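Local coordinates for protein ciona betagamma-crystallin (Ciona intestinalis, PDB 2BV2) that binds two calcium ions in a single betagamma-crystallin domain and is probably a structural component of the neuroectodermal visual system, at residues G1-K15 and F30-W44. Numbering follows the deposited sequence.
With CA (calcium ion), chain C; CA (calcium ion), chain D; SO4 (sulfate ion), chain F.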
# COMPACT_ATOMS: atom_id res chain seq x y z
N GLY A 1 4.72 8.32 -10.47
CA GLY A 1 4.14 8.10 -9.12
C GLY A 1 5.15 7.41 -8.23
O GLY A 1 5.99 6.65 -8.70
N LYS A 2 5.06 7.67 -6.93
CA LYS A 2 5.91 7.00 -5.96
C LYS A 2 5.11 6.76 -4.70
O LYS A 2 4.54 7.69 -4.13
CB LYS A 2 7.14 7.84 -5.65
CG LYS A 2 8.10 7.25 -4.61
CD LYS A 2 9.27 8.20 -4.34
CE LYS A 2 10.10 8.45 -5.59
NZ LYS A 2 11.19 9.45 -5.37
N ILE A 3 5.09 5.51 -4.26
CA ILE A 3 4.39 5.13 -3.02
C ILE A 3 5.38 4.34 -2.17
O ILE A 3 6.20 3.57 -2.69
CB ILE A 3 3.14 4.31 -3.32
CG1 ILE A 3 2.27 4.17 -2.07
CG2 ILE A 3 3.50 2.93 -3.87
CD1 ILE A 3 0.94 3.48 -2.34
N ILE A 4 5.31 4.55 -0.87
CA ILE A 4 6.14 3.82 0.09
C ILE A 4 5.24 3.08 1.09
O ILE A 4 4.44 3.71 1.80
CB ILE A 4 7.08 4.76 0.85
CG1 ILE A 4 7.97 5.54 -0.12
CG2 ILE A 4 7.94 3.98 1.83
CD1 ILE A 4 8.58 6.78 0.50
N LEU A 5 5.40 1.76 1.13
CA LEU A 5 4.62 0.88 1.99
C LEU A 5 5.45 0.55 3.21
O LEU A 5 6.63 0.27 3.07
CB LEU A 5 4.30 -0.41 1.25
CG LEU A 5 3.65 -0.32 -0.13
CD1 LEU A 5 3.45 -1.70 -0.71
CD2 LEU A 5 2.32 0.45 -0.14
N PHE A 6 4.82 0.54 4.38
CA PHE A 6 5.50 0.29 5.64
C PHE A 6 4.91 -0.88 6.38
O PHE A 6 3.69 -0.99 6.46
CB PHE A 6 5.42 1.52 6.56
CG PHE A 6 6.21 2.69 6.08
CD1 PHE A 6 7.51 2.91 6.54
CD2 PHE A 6 5.66 3.60 5.20
CE1 PHE A 6 8.25 4.01 6.08
CE2 PHE A 6 6.40 4.69 4.72
CZ PHE A 6 7.67 4.90 5.16
N GLU A 7 5.77 -1.68 7.01
CA GLU A 7 5.36 -2.84 7.78
C GLU A 7 4.56 -2.49 9.03
O GLU A 7 3.59 -3.19 9.36
CB GLU A 7 6.62 -3.63 8.15
CG GLU A 7 6.43 -4.82 9.08
CD GLU A 7 7.62 -5.03 10.00
OE1 GLU A 7 8.57 -4.23 9.92
OE2 GLU A 7 7.62 -5.98 10.81
N ASP A 8 4.97 -1.42 9.71
CA ASP A 8 4.33 -0.99 10.95
C ASP A 8 3.59 0.34 10.78
O ASP A 8 3.87 1.13 9.89
CB ASP A 8 5.37 -0.79 12.06
CG ASP A 8 6.17 -2.07 12.36
OD1 ASP A 8 5.71 -3.19 11.99
OD2 ASP A 8 7.27 -1.93 12.95
N VAL A 9 2.66 0.59 11.69
CA VAL A 9 1.99 1.88 11.78
C VAL A 9 2.99 3.01 12.02
O VAL A 9 4.15 2.81 12.44
CB VAL A 9 0.89 1.90 12.89
CG1 VAL A 9 -0.15 0.84 12.62
CG2 VAL A 9 1.49 1.74 14.27
N GLU A 10 2.54 4.23 11.72
CA GLU A 10 3.36 5.43 11.95
C GLU A 10 4.69 5.37 11.22
O GLU A 10 5.69 5.92 11.68
CB GLU A 10 3.55 5.68 13.46
CG GLU A 10 2.23 5.92 14.20
CD GLU A 10 1.59 7.29 13.89
OE1 GLU A 10 2.21 8.13 13.20
OE2 GLU A 10 0.46 7.54 14.37
N PHE A 11 4.69 4.69 10.07
CA PHE A 11 5.84 4.67 9.14
C PHE A 11 7.09 4.02 9.75
O PHE A 11 8.23 4.32 9.39
CB PHE A 11 6.11 6.07 8.62
CG PHE A 11 4.86 6.85 8.41
CD1 PHE A 11 4.53 7.88 9.26
CD2 PHE A 11 3.96 6.47 7.44
CE1 PHE A 11 3.34 8.57 9.10
CE2 PHE A 11 2.76 7.13 7.29
CZ PHE A 11 2.45 8.18 8.10
N GLY A 12 6.85 3.06 10.62
CA GLY A 12 7.90 2.24 11.19
C GLY A 12 8.13 0.93 10.46
O GLY A 12 7.38 0.54 9.54
N GLY A 13 9.17 0.23 10.88
CA GLY A 13 9.45 -1.10 10.36
C GLY A 13 9.99 -1.08 8.95
O GLY A 13 10.45 -0.05 8.45
N LYS A 14 9.90 -2.24 8.31
CA LYS A 14 10.41 -2.42 6.94
C LYS A 14 9.60 -1.58 5.94
O LYS A 14 8.38 -1.40 6.06
CB LYS A 14 10.33 -3.90 6.55
CG LYS A 14 11.18 -4.30 5.38
CD LYS A 14 11.15 -5.85 5.19
CE LYS A 14 12.13 -6.33 4.12
NZ LYS A 14 12.04 -7.82 3.88
N LYS A 15 10.29 -1.03 4.94
CA LYS A 15 9.60 -0.24 3.95
C LYS A 15 9.91 -0.72 2.55
O LYS A 15 10.96 -1.31 2.30
CB LYS A 15 9.88 1.25 4.11
CG LYS A 15 11.31 1.67 3.97
CD LYS A 15 11.44 3.15 4.29
CE LYS A 15 12.75 3.73 3.78
NZ LYS A 15 12.93 5.15 4.23
N PHE A 30 6.06 -8.48 0.77
CA PHE A 30 5.25 -7.43 1.39
C PHE A 30 3.74 -7.74 1.34
O PHE A 30 2.90 -6.86 1.48
CB PHE A 30 5.56 -6.07 0.75
CG PHE A 30 6.33 -5.16 1.65
CD1 PHE A 30 7.68 -5.37 1.86
CD2 PHE A 30 5.70 -4.10 2.29
CE1 PHE A 30 8.39 -4.54 2.69
CE2 PHE A 30 6.41 -3.28 3.14
CZ PHE A 30 7.76 -3.50 3.33
N ASN A 31 3.41 -9.00 1.13
CA ASN A 31 2.02 -9.41 1.17
C ASN A 31 1.54 -9.52 2.60
O ASN A 31 2.18 -10.15 3.44
CB ASN A 31 1.82 -10.77 0.47
CG ASN A 31 0.37 -11.06 0.22
OD1 ASN A 31 -0.30 -10.30 -0.48
ND2 ASN A 31 -0.14 -12.16 0.78
N ASP A 32 0.40 -8.90 2.86
CA ASP A 32 -0.31 -9.00 4.13
C ASP A 32 0.52 -8.57 5.34
O ASP A 32 0.41 -9.17 6.41
CB ASP A 32 -0.91 -10.38 4.33
CG ASP A 32 -2.00 -10.70 3.33
OD1 ASP A 32 -2.44 -9.79 2.61
OD2 ASP A 32 -2.45 -11.86 3.27
N ILE A 33 1.33 -7.53 5.16
CA ILE A 33 2.02 -6.92 6.29
C ILE A 33 1.90 -5.42 6.41
O ILE A 33 2.33 -4.88 7.41
CB ILE A 33 3.54 -7.24 6.30
CG1 ILE A 33 4.26 -6.61 5.11
CG2 ILE A 33 3.78 -8.74 6.34
CD1 ILE A 33 5.77 -6.73 5.23
N VAL A 34 1.35 -4.74 5.41
CA VAL A 34 1.38 -3.27 5.41
C VAL A 34 0.43 -2.67 6.45
O VAL A 34 -0.73 -3.07 6.57
CB VAL A 34 1.07 -2.70 4.02
CG1 VAL A 34 0.80 -1.17 4.08
CG2 VAL A 34 2.20 -3.00 3.05
N SER A 35 0.97 -1.73 7.24
CA SER A 35 0.22 -1.08 8.29
C SER A 35 0.25 0.46 8.21
O SER A 35 -0.50 1.11 8.91
CB SER A 35 0.74 -1.58 9.63
OG SER A 35 0.54 -2.97 9.80
N SER A 36 1.15 1.05 7.41
CA SER A 36 1.06 2.47 7.07
C SER A 36 1.66 2.72 5.68
O SER A 36 2.36 1.86 5.12
CB SER A 36 1.78 3.33 8.11
OG SER A 36 3.16 3.04 8.18
N ILE A 37 1.35 3.90 5.13
CA ILE A 37 1.68 4.22 3.74
C ILE A 37 1.98 5.70 3.60
O ILE A 37 1.32 6.52 4.21
CB ILE A 37 0.51 3.87 2.77
CG1 ILE A 37 0.25 2.35 2.72
CG2 ILE A 37 0.80 4.39 1.35
CD1 ILE A 37 -0.94 1.99 1.84
N ILE A 38 2.99 6.03 2.79
CA ILE A 38 3.23 7.39 2.37
C ILE A 38 3.14 7.43 0.85
O ILE A 38 3.86 6.69 0.16
CB ILE A 38 4.61 7.91 2.80
CG1 ILE A 38 4.65 8.01 4.33
CG2 ILE A 38 4.91 9.27 2.11
CD1 ILE A 38 5.97 8.48 4.90
N VAL A 39 2.24 8.26 0.32
CA VAL A 39 2.23 8.51 -1.12
C VAL A 39 3.01 9.80 -1.36
O VAL A 39 2.57 10.87 -0.96
CB VAL A 39 0.81 8.62 -1.69
CG1 VAL A 39 0.83 8.95 -3.17
CG2 VAL A 39 0.03 7.33 -1.48
N GLU A 40 4.17 9.69 -2.01
CA GLU A 40 4.99 10.87 -2.32
C GLU A 40 4.44 11.62 -3.52
O GLU A 40 4.36 12.85 -3.50
CB GLU A 40 6.43 10.46 -2.58
CG GLU A 40 7.08 9.69 -1.45
CD GLU A 40 7.44 10.56 -0.25
OE1 GLU A 40 7.01 11.73 -0.19
OE2 GLU A 40 8.17 10.07 0.63
N SER A 41 4.04 10.88 -4.55
CA SER A 41 3.46 11.46 -5.75
C SER A 41 2.55 10.45 -6.41
O SER A 41 2.69 9.26 -6.19
CB SER A 41 4.56 11.86 -6.74
OG SER A 41 5.38 10.74 -7.06
N GLY A 42 1.62 10.95 -7.23
CA GLY A 42 0.70 10.13 -7.97
C GLY A 42 -0.51 9.76 -7.16
O GLY A 42 -0.53 9.95 -5.94
N THR A 43 -1.55 9.29 -7.85
CA THR A 43 -2.70 8.69 -7.20
C THR A 43 -2.55 7.18 -7.35
O THR A 43 -2.15 6.70 -8.41
CB THR A 43 -4.04 9.16 -7.80
OG1 THR A 43 -4.15 10.58 -7.68
CG2 THR A 43 -5.20 8.51 -7.06
N TRP A 44 -2.82 6.45 -6.27
CA TRP A 44 -2.61 4.99 -6.20
C TRP A 44 -3.87 4.31 -5.70
O TRP A 44 -4.56 4.85 -4.86
CB TRP A 44 -1.46 4.68 -5.25
CG TRP A 44 -0.13 5.12 -5.80
CD1 TRP A 44 0.39 6.36 -5.76
CD2 TRP A 44 0.83 4.30 -6.46
NE1 TRP A 44 1.62 6.38 -6.38
CE2 TRP A 44 1.92 5.12 -6.81
CE3 TRP A 44 0.88 2.94 -6.79
CZ2 TRP A 44 3.04 4.63 -7.46
CZ3 TRP A 44 1.99 2.46 -7.45
CH2 TRP A 44 3.05 3.30 -7.78
CA CA C . 2.04 -4.83 9.83
CA CA D . -4.41 -9.54 1.15
S SO4 F . 2.30 14.49 -8.89
O1 SO4 F . 1.58 13.26 -8.57
O2 SO4 F . 1.38 15.45 -9.49
O3 SO4 F . 2.87 15.05 -7.67
O4 SO4 F . 3.39 14.19 -9.81
O HOH W 1 0.76 -5.48 11.66
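S36 ties the folded hairpin of 1-15 to strand 36-41, in the first Greek key motif of a betagamma-crystallin domain. Its OG donates to D8 O at 2.7 Å, in the carbonyl plane, and accepts from F11 N at 2.9 Å. Two bonds thus grip the hydroxyl and tie the turn to the strand. It sits between its own backbone N and carbonyl carbon (chi1 62°). F6 packs under that turn: F11 CA lies over one face of its ring, and S36 O meets the ring edge in plane. I38 CD1 lies over a face of the F11 ring, while I37 O approaches that ring's edge.

Strands 2-6 and 36-41 pair antiparallel, with a classic beta bulge at each end. At one, E40 N and S41 N both donate to K2 O; at the other, S35 N donates to F6 O, and S36 N does so weakly. I3, L5, I37 and V39 are buried on the sheet face opposite F6, S36 and I38. I3 CG2 stands 3.7 Å from the centroid of the W44 six-membered ring, almost on its normal. W44 NE1 donates in its ring plane to S41 O, which also accepts from K2 N; the NE1 bond helps hold the indole's orientation.

One calcium ion is bound by E7 O, I33 O and S35 OG, with a water and D75. S35 OG is also hydrogen-bonded to D74. D32 OD1 binds the second calcium ion, together with D48, E76 and S78. The S35 hydroxyl lies beside its backbone N (chi1 -63°), with OG 2.4 Å from the first calcium ion.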